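Local coordinates for lipase aflb (Neosartorya fumigata, PDB 6IDY), which is a lipase that probably hydrolyses ester bonds of lipids, built on an alpha/beta-hydrolase fold that carries a bound calcium ion, at residues A[19-24]-A[39-44]; A[91-96]-A[407-412]; A[160-165]-A[221-226]; A[202-207]-A[431-436]; A[264-269]-A[319-324]. All blocks are in the same frame, centred on the assembly; numbering follows the deposited sequence.

Contact 1: A[19-24]-A[39-44]; sequences ILSSAA and LIASEI
Leu20 reaches from helix 16-24 to the side of helix 31-47 and carries the apolar contact between the two segments. Its CB lies 4.1 Å from Ala41 CB, so the stem of the leucine rests on the alanine methyl. Farther out, CD1 of Leu20 meets the CG2 branch of Ile40 at 3.6 Å, and CD1 of Ile44 borders the same leucine methyl more loosely. With CG1 of Ile40 lying beside its own backbone N (chi1 -69°), CG2 is the branch that meets the leucine. Ser21 closes the flank of the patch: its OG stands 3.5 Å from Ala41 CB, a van der Waals contact with the methyl; the hydroxyl is hydrogen-bonded to Val17 O one turn earlier in its own helix.

The short side chain of Ala41 lets the backbones come close, with Leu20 CA and Ala41 CA 5.7 Å apart. The local axes pass at 8.6 Å with a signed crossing angle of -143°, antiparallel in sense but well tilted. Around this pair, Ile40 continues onto Thr85 and Leu89 of helix 81-90 and onto Leu416 of helix 414-424, whereas Leu20 also touches Ala37, one turn before Ala41 on helix 31-47. The arrangement is that of an antiparallel helical hairpin, two consecutive helices joined by a short link and packed through a small residue, here in the helical layer at the N-terminal end of the lipase chain.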
# COMPACT_ATOMS: atom_id res chain seq x y z
N ILE A 19 -4.77 -1.46 -21.86
CA ILE A 19 -3.44 -1.03 -21.39
C ILE A 19 -2.41 -2.14 -21.61
O ILE A 19 -1.36 -1.89 -22.20
CB ILE A 19 -3.47 -0.53 -19.92
CG1 ILE A 19 -4.31 0.76 -19.78
CG2 ILE A 19 -2.05 -0.31 -19.39
CD1 ILE A 19 -4.83 1.00 -18.39
N LEU A 20 -2.74 -3.37 -21.19
CA LEU A 20 -1.83 -4.51 -21.33
C LEU A 20 -1.62 -4.94 -22.78
O LEU A 20 -0.51 -5.35 -23.12
CB LEU A 20 -2.26 -5.68 -20.43
CG LEU A 20 -2.13 -5.41 -18.92
CD1 LEU A 20 -3.04 -6.29 -18.12
CD2 LEU A 20 -0.69 -5.53 -18.44
N SER A 21 -2.65 -4.81 -23.65
CA SER A 21 -2.54 -5.15 -25.08
C SER A 21 -1.63 -4.15 -25.78
O SER A 21 -0.82 -4.54 -26.62
CB SER A 21 -3.91 -5.18 -25.75
OG SER A 21 -4.75 -6.13 -25.12
N SER A 22 -1.75 -2.85 -25.42
CA SER A 22 -0.93 -1.76 -25.95
C SER A 22 0.53 -1.98 -25.51
O SER A 22 1.43 -1.82 -26.34
CB SER A 22 -1.42 -0.41 -25.44
OG SER A 22 -2.75 -0.18 -25.86
N ALA A 23 0.75 -2.35 -24.23
CA ALA A 23 2.07 -2.62 -23.66
C ALA A 23 2.76 -3.81 -24.34
O ALA A 23 3.97 -3.76 -24.56
CB ALA A 23 1.96 -2.86 -22.16
N ALA A 24 1.98 -4.84 -24.70
CA ALA A 24 2.45 -6.03 -25.42
C ALA A 24 2.97 -5.65 -26.81
O ALA A 24 3.89 -6.30 -27.32
CB ALA A 24 1.33 -7.05 -25.55
N LEU A 39 0.13 -12.30 -22.42
CA LEU A 39 -0.42 -13.48 -21.74
C LEU A 39 -1.58 -13.09 -20.82
O LEU A 39 -2.62 -13.75 -20.85
CB LEU A 39 0.68 -14.21 -20.95
CG LEU A 39 0.28 -15.54 -20.30
CD1 LEU A 39 1.22 -16.65 -20.72
CD2 LEU A 39 0.24 -15.42 -18.77
N ILE A 40 -1.41 -12.01 -20.04
CA ILE A 40 -2.42 -11.52 -19.10
C ILE A 40 -3.64 -10.97 -19.85
O ILE A 40 -4.76 -11.35 -19.51
CB ILE A 40 -1.82 -10.54 -18.05
CG1 ILE A 40 -0.89 -11.30 -17.08
CG2 ILE A 40 -2.91 -9.79 -17.27
CD1 ILE A 40 -0.08 -10.44 -16.17
N ALA A 41 -3.42 -10.11 -20.87
CA ALA A 41 -4.50 -9.53 -21.68
C ALA A 41 -5.34 -10.63 -22.36
O ALA A 41 -6.57 -10.53 -22.35
CB ALA A 41 -3.94 -8.57 -22.72
N SER A 42 -4.68 -11.68 -22.89
CA SER A 42 -5.37 -12.80 -23.53
C SER A 42 -6.08 -13.70 -22.51
O SER A 42 -7.17 -14.17 -22.79
CB SER A 42 -4.43 -13.60 -24.43
OG SER A 42 -3.42 -14.27 -23.70
N GLU A 43 -5.47 -13.90 -21.32
CA GLU A 43 -6.06 -14.71 -20.25
C GLU A 43 -7.30 -14.04 -19.65
O GLU A 43 -8.25 -14.75 -19.31
CB GLU A 43 -5.02 -15.07 -19.18
CG GLU A 43 -5.47 -16.08 -18.12
CD GLU A 43 -6.11 -17.37 -18.62
OE1 GLU A 43 -5.50 -18.05 -19.48
OE2 GLU A 43 -7.21 -17.70 -18.13
N ILE A 44 -7.31 -12.69 -19.57
CA ILE A 44 -8.46 -11.95 -19.05
C ILE A 44 -9.66 -12.11 -19.99
O ILE A 44 -10.68 -12.60 -19.53
CB ILE A 44 -8.16 -10.46 -18.68
CG1 ILE A 44 -7.13 -10.38 -17.53
CG2 ILE A 44 -9.46 -9.72 -18.29
CD1 ILE A 44 -6.46 -9.01 -17.34

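Contact 2: A[91-96]-A[407-412]; sequences VGLIPA and DLLGTE
Ile94 and Leu409 mark the closest backbone approach, 5.9 Å between their CA atoms, where an irregular link passes the last turns of helix 405-412. The link begins at Gly92, whose positive phi of 66° belongs to the Schellman motif that ends helix 81-90, and finishes at Pro95, the N-cap of the next helix. Residues 93-95 thus bend between two helices and bring three successive residues against Leu409, and the first two also against Glu412.

Leu409 sits in the middle of them. Leu409 CD2 lies 3.3 Å from Leu93 O and 3.7 Å from Leu93 CD1. Its other methyl, CD1, meets CD and CG of Pro95, the proline crossing the leucine roughly at right angles. Leu93 carries CG anti to its N (chi1 -168°), which sends CD2 on to Glu412 CB at 3.8 Å. Ile94 puts CD1 3.3 Å from Leu409 O, beside that helical carbonyl.

Glu412 offers its aliphatic stem here, and its chain then bends at chi2 so that the carboxylate leaves the apolar patch. OE2 is held by Tyr366 OH and Thr360 OG1, while OE1 lies close to Glu362 OE2, a neighbour that may raise the pKa of one of the two acids. Helices 63-73, 81-90 and 96-103 surround the contact: Leu409 also touches Ala66 and Ile98, and Ile94 packs on Ile88, Leu99 and Leu102.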
# COMPACT_ATOMS: atom_id res chain seq x y z
N VAL A 91 -2.29 -20.18 -12.57
CA VAL A 91 -2.91 -21.07 -11.58
C VAL A 91 -4.44 -20.87 -11.48
O VAL A 91 -5.10 -21.59 -10.75
CB VAL A 91 -2.22 -21.00 -10.18
CG1 VAL A 91 -0.73 -21.32 -10.27
CG2 VAL A 91 -2.46 -19.66 -9.49
N GLY A 92 -4.95 -19.87 -12.20
CA GLY A 92 -6.37 -19.53 -12.23
C GLY A 92 -6.92 -19.03 -10.91
O GLY A 92 -8.05 -19.37 -10.54
N LEU A 93 -6.13 -18.22 -10.19
CA LEU A 93 -6.53 -17.68 -8.89
C LEU A 93 -7.64 -16.62 -9.00
O LEU A 93 -8.48 -16.52 -8.10
CB LEU A 93 -5.30 -17.11 -8.15
CG LEU A 93 -5.46 -16.75 -6.67
CD1 LEU A 93 -5.65 -17.97 -5.81
CD2 LEU A 93 -4.25 -16.02 -6.16
N ILE A 94 -7.66 -15.84 -10.09
CA ILE A 94 -8.63 -14.76 -10.23
C ILE A 94 -9.84 -15.19 -11.06
O ILE A 94 -9.70 -15.46 -12.26
CB ILE A 94 -8.01 -13.42 -10.73
CG1 ILE A 94 -6.57 -13.17 -10.19
CG2 ILE A 94 -8.95 -12.23 -10.44
CD1 ILE A 94 -6.34 -13.17 -8.59
N PRO A 95 -11.04 -15.26 -10.44
CA PRO A 95 -12.24 -15.62 -11.22
C PRO A 95 -12.69 -14.46 -12.10
O PRO A 95 -12.29 -13.31 -11.88
CB PRO A 95 -13.28 -16.00 -10.16
CG PRO A 95 -12.79 -15.44 -8.89
CD PRO A 95 -11.38 -14.94 -9.04
N ALA A 96 -13.52 -14.78 -13.12
CA ALA A 96 -14.05 -13.87 -14.12
C ALA A 96 -14.73 -12.62 -13.56
O ALA A 96 -14.48 -11.53 -14.07
CB ALA A 96 -15.00 -14.61 -15.06
N ASP A 407 -12.21 -11.40 -1.14
CA ASP A 407 -11.30 -10.39 -0.59
C ASP A 407 -9.84 -10.84 -0.79
O ASP A 407 -9.03 -10.04 -1.24
CB ASP A 407 -11.62 -10.13 0.88
CG ASP A 407 -13.00 -9.55 1.10
OD1 ASP A 407 -13.32 -8.52 0.48
OD2 ASP A 407 -13.76 -10.13 1.90
N LEU A 408 -9.54 -12.14 -0.52
CA LEU A 408 -8.23 -12.75 -0.72
C LEU A 408 -7.89 -12.68 -2.23
O LEU A 408 -6.82 -12.19 -2.59
CB LEU A 408 -8.26 -14.23 -0.25
CG LEU A 408 -6.92 -14.99 -0.04
CD1 LEU A 408 -7.17 -16.28 0.67
CD2 LEU A 408 -6.20 -15.31 -1.35
N LEU A 409 -8.81 -13.17 -3.09
CA LEU A 409 -8.62 -13.20 -4.55
C LEU A 409 -8.47 -11.82 -5.17
O LEU A 409 -7.57 -11.61 -5.98
CB LEU A 409 -9.73 -14.00 -5.26
CG LEU A 409 -10.04 -15.41 -4.72
CD1 LEU A 409 -11.22 -16.03 -5.45
CD2 LEU A 409 -8.82 -16.32 -4.78
N GLY A 410 -9.34 -10.89 -4.77
CA GLY A 410 -9.33 -9.51 -5.24
C GLY A 410 -8.05 -8.77 -4.89
O GLY A 410 -7.51 -8.04 -5.73
N THR A 411 -7.55 -8.97 -3.65
CA THR A 411 -6.28 -8.37 -3.18
C THR A 411 -5.11 -8.88 -4.03
O THR A 411 -4.23 -8.11 -4.39
CB THR A 411 -6.09 -8.63 -1.68
OG1 THR A 411 -7.19 -8.06 -0.96
CG2 THR A 411 -4.77 -8.07 -1.13
N GLU A 412 -5.11 -10.17 -4.36
CA GLU A 412 -4.09 -10.78 -5.21
C GLU A 412 -4.16 -10.24 -6.64
O GLU A 412 -3.11 -9.98 -7.25
CB GLU A 412 -4.21 -12.32 -5.18
CG GLU A 412 -3.61 -12.95 -3.92
CD GLU A 412 -2.19 -12.54 -3.60
OE1 GLU A 412 -1.40 -12.33 -4.54
OE2 GLU A 412 -1.85 -12.43 -2.39

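Contact 3: A[160-165]-A[221-226]; sequences KKPVIL and AISESN
In the alpha/beta-hydrolase sheet, helix 205-223 makes the crossover from strand 190-195 to strand 227-232 and so passes over the strand between them, on which Pro162 meets Ser223 where the helix ends. Pro162 CG lies 3.7 Å from Ser223 OG and about as far from its CB, ring carbon against hydroxymethyl. The serine hydroxyl is bonded back to Ile219 O within the helix. The helix stops at Glu224, a positive-phi residue completing a Schellman motif, and the chain then runs extended through Ser225 toward the next strand.

Carbons of Pro162 and Lys161 pack against the oxygens of this exit. Pro162 CD stands 3.6 Å from Asn226 O and 3.9 Å from Ser225 OG. Asn226 O accepts a hydrogen bond from Ser225 OG (2.8 Å), which arrives in the carbonyl plane on a lone pair and ties the hydroxyl to the carbonyl that both Pro162 CD and Lys161 CD touch. Lys161 lays its CD 3.3 Å from Asn226 O, with CE alongside. Starting with CG anti to the backbone N (chi1 -174°), its chain bends repeatedly past this oxygen and ends in a salt bridge from NZ to Asp254 OD2.

Asn226 ND2 binds the other oxygen, OD1, so both segments share the carboxylate of Asp254, the residue preceding the calcium ligand Asp255 in sequence; the lysine side chain lies about 7 Å from the ion. Strand 161-166 runs between strands 190-195 and 227-232, while Pro162 also touches Phe153, Val227 and Ile219, so its ring lies on the side of the sheet under helix 205-223.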
# COMPACT_ATOMS: atom_id res chain seq x y z
N LYS A 160 -16.23 7.63 15.92
CA LYS A 160 -15.43 6.83 14.99
C LYS A 160 -14.21 7.64 14.58
O LYS A 160 -14.35 8.77 14.11
CB LYS A 160 -16.24 6.40 13.75
CG LYS A 160 -17.54 5.67 14.09
CD LYS A 160 -17.96 4.68 13.02
CE LYS A 160 -18.78 5.27 11.90
NZ LYS A 160 -19.21 4.22 10.93
N LYS A 161 -13.03 7.08 14.81
CA LYS A 161 -11.77 7.73 14.48
C LYS A 161 -11.55 7.74 12.96
O LYS A 161 -11.61 6.68 12.34
CB LYS A 161 -10.60 6.99 15.19
CG LYS A 161 -9.22 7.64 15.06
CD LYS A 161 -9.10 8.86 15.94
CE LYS A 161 -7.71 9.00 16.50
NZ LYS A 161 -7.58 8.30 17.81
N PRO A 162 -11.32 8.92 12.33
CA PRO A 162 -11.05 8.93 10.89
C PRO A 162 -9.74 8.20 10.58
O PRO A 162 -8.75 8.40 11.28
CB PRO A 162 -10.97 10.43 10.55
CG PRO A 162 -11.65 11.13 11.72
CD PRO A 162 -11.27 10.29 12.90
N VAL A 163 -9.76 7.31 9.59
CA VAL A 163 -8.59 6.52 9.19
C VAL A 163 -8.30 6.77 7.71
O VAL A 163 -9.14 6.49 6.85
CB VAL A 163 -8.72 5.00 9.54
CG1 VAL A 163 -7.49 4.22 9.07
CG2 VAL A 163 -8.93 4.79 11.03
N ILE A 164 -7.10 7.30 7.43
CA ILE A 164 -6.67 7.59 6.06
C ILE A 164 -5.97 6.36 5.51
O ILE A 164 -4.95 5.94 6.05
CB ILE A 164 -5.78 8.86 5.97
CG1 ILE A 164 -6.51 10.09 6.59
CG2 ILE A 164 -5.36 9.12 4.52
CD1 ILE A 164 -5.61 11.18 7.02
N LEU A 165 -6.53 5.79 4.44
CA LEU A 165 -5.97 4.63 3.76
C LEU A 165 -5.06 5.10 2.64
O LEU A 165 -5.52 5.72 1.68
CB LEU A 165 -7.08 3.70 3.24
CG LEU A 165 -8.14 3.24 4.25
CD1 LEU A 165 -9.20 2.41 3.55
CD2 LEU A 165 -7.51 2.45 5.41
N ALA A 221 -8.77 18.56 10.20
CA ALA A 221 -9.48 19.84 10.24
C ALA A 221 -11.00 19.70 10.13
O ALA A 221 -11.71 20.23 10.99
CB ALA A 221 -8.96 20.79 9.17
N ILE A 222 -11.50 18.99 9.09
CA ILE A 222 -12.94 18.78 8.83
C ILE A 222 -13.62 17.93 9.91
O ILE A 222 -14.84 18.04 10.10
CB ILE A 222 -13.23 18.21 7.41
CG1 ILE A 222 -12.57 16.82 7.19
CG2 ILE A 222 -12.85 19.22 6.31
CD1 ILE A 222 -13.09 16.01 6.01
N SER A 223 -12.85 17.07 10.59
CA SER A 223 -13.34 16.17 11.62
C SER A 223 -13.16 16.73 13.02
O SER A 223 -13.73 16.18 13.96
CB SER A 223 -12.62 14.83 11.54
OG SER A 223 -12.63 14.32 10.22
N GLU A 224 -12.31 17.79 13.18
CA GLU A 224 -11.93 18.41 14.47
C GLU A 224 -11.47 17.28 15.40
O GLU A 224 -11.95 17.13 16.53
CB GLU A 224 -13.11 19.19 15.09
CG GLU A 224 -13.63 20.33 14.23
CD GLU A 224 -14.54 21.30 14.97
OE1 GLU A 224 -15.55 20.84 15.55
OE2 GLU A 224 -14.24 22.51 14.96
N SER A 225 -10.60 16.41 14.87
CA SER A 225 -10.18 15.22 15.57
C SER A 225 -8.81 14.79 15.11
O SER A 225 -8.40 15.13 14.00
CB SER A 225 -11.16 14.08 15.26
OG SER A 225 -10.81 12.85 15.85
N ASN A 226 -8.13 14.00 15.94
CA ASN A 226 -6.89 13.38 15.54
C ASN A 226 -7.29 12.20 14.65
O ASN A 226 -8.46 11.78 14.66
CB ASN A 226 -6.06 12.94 16.74
CG ASN A 226 -5.22 14.06 17.32
OD1 ASN A 226 -5.39 15.24 17.01
ND2 ASN A 226 -4.29 13.70 18.18

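Contact 4: A[202-207]-A[431-436]; sequences LNDVQI and GEPAIA
The side-chain nitrogen of Gln206 is gripped by several groups: NE2 donates to Ala434 O across the contact at 3.1 Å, and to the carboxylate of Asp204 in its own segment. The bond to Ala434 is fairly straight (166°), its acceptor in the amide plane. Gln206 NE2 lies 3.1 Å from Asp204 OD1, in the amide plane, and 3.2 Å from Asp204 OD2, a more bent and tilted bond; both oxygens use syn lone pairs. Gln206 OE1 receives Ala436 N at 2.9 Å, almost linearly (175°), so one glutamine pairs with the acceptor and the donor either side of Ile435 in sequence, and these bonds fix the rotation of its amide.

Asp204 is the N-cap of helix 205-223. With CG anti to its N (chi1 -175°), it brings OD1 to Gln206 N, which meets that oxygen from above the carboxylate plane; Gln287 NE2 is a further donor to it. Pro433 packs against the carboxylate from segment 431-436, its CG 3.7 Å from Asp204 CG, the side chains meeting at a slant.

The C-terminal tail thus lies across the start of helix 205-223, flanked by helices 283-287 and 293-299, with Gln206 also touching Trp241 of helix 235-245.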
# COMPACT_ATOMS: atom_id res chain seq x y z
N LEU A 202 3.33 6.24 -8.87
CA LEU A 202 4.50 5.94 -9.71
C LEU A 202 5.40 7.15 -9.94
O LEU A 202 6.57 6.97 -10.28
CB LEU A 202 4.12 5.27 -11.04
CG LEU A 202 3.60 3.83 -10.93
CD1 LEU A 202 3.00 3.39 -12.23
CD2 LEU A 202 4.71 2.86 -10.49
N ASN A 203 4.90 8.37 -9.67
CA ASN A 203 5.71 9.58 -9.73
C ASN A 203 6.58 9.64 -8.47
O ASN A 203 6.46 8.80 -7.57
CB ASN A 203 4.84 10.85 -9.78
CG ASN A 203 4.08 11.13 -11.05
OD1 ASN A 203 4.26 10.49 -12.09
ND2 ASN A 203 3.22 12.12 -10.98
N ASP A 204 7.45 10.66 -8.41
CA ASP A 204 8.35 10.99 -7.32
C ASP A 204 7.65 10.82 -5.95
O ASP A 204 6.62 11.45 -5.70
CB ASP A 204 8.83 12.43 -7.53
CG ASP A 204 9.88 12.96 -6.58
OD1 ASP A 204 10.21 12.26 -5.60
OD2 ASP A 204 10.38 14.08 -6.83
N VAL A 205 8.21 9.95 -5.08
CA VAL A 205 7.70 9.67 -3.72
C VAL A 205 7.59 10.98 -2.90
O VAL A 205 6.65 11.13 -2.12
CB VAL A 205 8.54 8.58 -2.98
CG1 VAL A 205 7.99 8.31 -1.57
CG2 VAL A 205 8.57 7.27 -3.77
N GLN A 206 8.51 11.94 -3.14
CA GLN A 206 8.51 13.26 -2.48
C GLN A 206 7.23 14.05 -2.81
O GLN A 206 6.72 14.76 -1.94
CB GLN A 206 9.76 14.08 -2.87
CG GLN A 206 11.08 13.37 -2.54
CD GLN A 206 12.28 14.06 -3.11
OE1 GLN A 206 13.10 14.63 -2.39
NE2 GLN A 206 12.44 14.00 -4.43
N ILE A 207 6.71 13.91 -4.05
CA ILE A 207 5.47 14.53 -4.50
C ILE A 207 4.30 13.74 -3.92
O ILE A 207 3.35 14.35 -3.41
CB ILE A 207 5.37 14.62 -6.06
CG1 ILE A 207 6.56 15.40 -6.71
CG2 ILE A 207 4.00 15.18 -6.53
CD1 ILE A 207 6.81 16.85 -6.25
N GLY A 431 16.91 6.60 -13.71
CA GLY A 431 17.40 6.88 -12.37
C GLY A 431 16.42 7.68 -11.55
O GLY A 431 15.45 8.21 -12.09
N GLU A 432 16.66 7.76 -10.23
CA GLU A 432 15.81 8.49 -9.30
C GLU A 432 15.88 10.03 -9.52
O GLU A 432 16.92 10.52 -9.96
CB GLU A 432 16.18 8.13 -7.85
CG GLU A 432 17.55 8.62 -7.40
CD GLU A 432 17.87 8.36 -5.94
OE1 GLU A 432 17.02 8.66 -5.08
OE2 GLU A 432 18.99 7.86 -5.67
N PRO A 433 14.81 10.80 -9.19
CA PRO A 433 14.90 12.26 -9.37
C PRO A 433 15.76 12.96 -8.31
O PRO A 433 16.22 12.32 -7.35
CB PRO A 433 13.43 12.71 -9.30
CG PRO A 433 12.76 11.70 -8.46
CD PRO A 433 13.48 10.40 -8.67
N ALA A 434 15.99 14.27 -8.49
CA ALA A 434 16.75 15.08 -7.54
C ALA A 434 15.98 15.20 -6.21
O ALA A 434 14.74 15.14 -6.18
CB ALA A 434 17.00 16.47 -8.12
N ILE A 435 16.72 15.37 -5.11
CA ILE A 435 16.14 15.56 -3.78
C ILE A 435 15.57 16.97 -3.67
O ILE A 435 16.23 17.94 -4.06
CB ILE A 435 17.18 15.23 -2.66
CG1 ILE A 435 17.68 13.75 -2.74
CG2 ILE A 435 16.68 15.59 -1.25
CD1 ILE A 435 16.60 12.66 -2.65
N ALA A 436 14.34 17.09 -3.15
CA ALA A 436 13.65 18.36 -2.93
C ALA A 436 14.50 19.27 -2.03
O ALA A 436 15.16 18.77 -1.11
CB ALA A 436 12.30 18.11 -2.27

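Contact 5: A[264-269]-A[319-324]; sequences HGTVMR and EIVQPM
Gly265, with positive phi, turns its carbonyl to Val321, and O lies 3.5 Å from the CG1 methyl. The same oxygen is satisfied by a hydrogen bond from Ser330 OG. Next comes Thr266, the centre of the contact, whose CA is 5.0 Å from Val321 CA. Its OG1 stands anti to the backbone N (chi1 -176°) and points into the bend formed by residues 320-322. There it accepts Gln322 N at 2.9 Å in a fairly straight bond (160°). Ile320 O lies 3.3 Å from the same OG1, at best a weak partner. The CB of Thr266 rests against Val321, 4.0 Å from CG1, and its CG2 methyl approaches Ile320 O.

Val267 then gives the backbone bond of the pair, N to Gln322 O at 3.3 Å, with the donor nearly in line with the carbonyl. Its CG2 methyl lies 3.5 Å from the same oxygen. The backbone N and O of Gln322 are thus both bonded, one by the Thr266 hydroxyl and the other by Val267 N.

The side chain of Gln322 folds back on its own loop: NE2 bonds Asp318 O, and OE1 accepts Met324 N at 2.9 Å from above the amide plane. The peptide before Pro323 is cis. Both segments are loops that follow adjacent parallel strands, 253-259 and 310-314. In alpha/beta hydrolases the loop after the strand equivalent to 310-314 usually carries the acid of the catalytic triad, so 319-324 probably lies just beyond that position, and Thr266 and Val267 bond it to the loop after strand 253-259.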
# COMPACT_ATOMS: atom_id res chain seq x y z
N HIS A 264 13.26 1.07 4.18
CA HIS A 264 14.64 1.09 3.71
C HIS A 264 14.65 0.67 2.23
O HIS A 264 15.71 0.38 1.69
CB HIS A 264 15.54 0.16 4.55
CG HIS A 264 16.98 0.60 4.60
ND1 HIS A 264 17.66 0.98 3.45
CD2 HIS A 264 17.82 0.68 5.65
CE1 HIS A 264 18.88 1.30 3.85
NE2 HIS A 264 19.02 1.15 5.16
N GLY A 265 13.49 0.66 1.60
CA GLY A 265 13.36 0.23 0.22
C GLY A 265 13.60 -1.26 0.07
O GLY A 265 13.34 -2.04 1.00
N THR A 266 14.13 -1.67 -1.07
CA THR A 266 14.38 -3.08 -1.37
C THR A 266 15.61 -3.28 -2.23
O THR A 266 15.98 -2.41 -3.01
CB THR A 266 13.12 -3.74 -1.96
OG1 THR A 266 13.36 -5.13 -2.14
CG2 THR A 266 12.68 -3.12 -3.28
N VAL A 267 16.22 -4.45 -2.10
CA VAL A 267 17.39 -4.78 -2.91
C VAL A 267 16.99 -5.54 -4.15
O VAL A 267 15.92 -6.15 -4.19
CB VAL A 267 18.48 -5.56 -2.14
CG1 VAL A 267 19.07 -4.71 -1.04
CG2 VAL A 267 17.97 -6.89 -1.60
N MET A 268 17.88 -5.52 -5.15
CA MET A 268 17.74 -6.27 -6.39
C MET A 268 19.09 -6.90 -6.67
O MET A 268 20.13 -6.25 -6.48
CB MET A 268 17.27 -5.36 -7.55
CG MET A 268 15.86 -4.78 -7.36
SD MET A 268 14.55 -6.03 -7.21
CE MET A 268 14.23 -6.38 -8.95
N ARG A 269 19.07 -8.17 -7.07
CA ARG A 269 20.27 -8.94 -7.39
C ARG A 269 21.01 -8.31 -8.60
O ARG A 269 22.23 -8.18 -8.57
CB ARG A 269 19.84 -10.38 -7.64
CG ARG A 269 20.91 -11.28 -8.24
CD ARG A 269 20.61 -12.74 -7.96
NE ARG A 269 19.23 -13.10 -8.28
CZ ARG A 269 18.81 -13.53 -9.46
NH1 ARG A 269 19.66 -13.65 -10.47
NH2 ARG A 269 17.54 -13.85 -9.64
N GLU A 319 7.22 -10.89 -1.92
CA GLU A 319 7.85 -11.09 -3.24
C GLU A 319 8.36 -9.79 -3.89
O GLU A 319 8.95 -9.83 -4.97
CB GLU A 319 6.87 -11.85 -4.17
CG GLU A 319 5.82 -10.99 -4.86
CD GLU A 319 4.62 -10.51 -4.06
OE1 GLU A 319 4.60 -10.64 -2.81
OE2 GLU A 319 3.68 -9.98 -4.70
N ILE A 320 8.11 -8.65 -3.24
CA ILE A 320 8.46 -7.32 -3.74
C ILE A 320 9.63 -6.72 -2.98
O ILE A 320 10.55 -6.17 -3.58
CB ILE A 320 7.22 -6.36 -3.65
CG1 ILE A 320 5.94 -6.94 -4.33
CG2 ILE A 320 7.55 -4.95 -4.16
CD1 ILE A 320 5.95 -7.20 -5.77
N VAL A 321 9.55 -6.77 -1.65
CA VAL A 321 10.51 -6.17 -0.73
C VAL A 321 11.31 -7.23 -0.02
O VAL A 321 10.74 -8.17 0.54
CB VAL A 321 9.81 -5.21 0.27
CG1 VAL A 321 10.81 -4.52 1.19
CG2 VAL A 321 8.93 -4.19 -0.45
N GLN A 322 12.64 -7.08 -0.05
CA GLN A 322 13.56 -7.94 0.69
C GLN A 322 14.76 -7.13 1.15
O GLN A 322 15.22 -6.25 0.42
CB GLN A 322 14.00 -9.18 -0.10
CG GLN A 322 13.09 -10.43 0.02
CD GLN A 322 12.43 -10.76 1.35
OE1 GLN A 322 13.07 -10.96 2.41
NE2 GLN A 322 11.10 -10.88 1.32
N PRO A 323 15.29 -7.39 2.36
CA PRO A 323 14.82 -8.38 3.35
C PRO A 323 13.56 -7.92 4.11
O PRO A 323 13.40 -6.73 4.39
CB PRO A 323 16.04 -8.55 4.26
CG PRO A 323 16.67 -7.20 4.27
CD PRO A 323 16.47 -6.66 2.86
N MET A 324 12.66 -8.88 4.37
CA MET A 324 11.43 -8.67 5.15
C MET A 324 11.35 -9.68 6.31
O MET A 324 10.27 -10.08 6.73
CB MET A 324 10.17 -8.67 4.27
CG MET A 324 9.89 -7.35 3.59
SD MET A 324 9.67 -5.93 4.70
CE MET A 324 8.18 -5.25 4.02

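Contacts 1 and 2 are buried and almost wholly apolar, on the same side of the chain's centre with centres about 17 Å apart; both pack against helix 81-90, and in neither is there a hydrogen bond between the two segments. Contacts 3 and 4 both use helix 205-223. Contact 3, partly buried, holds its C-terminal end to the sheet by carbon-to-oxygen packing, whereas contact 4, at the surface, fastens its first turn to the C-terminal tail through side-chain to main-chain hydrogen bonds. Contact 5 is buried like contacts 1 and 2, yet it joins loops and relies on hydrogen bonds. Glu362 lies close to both Glu412 of contact 2 and Glu319 of contact 5.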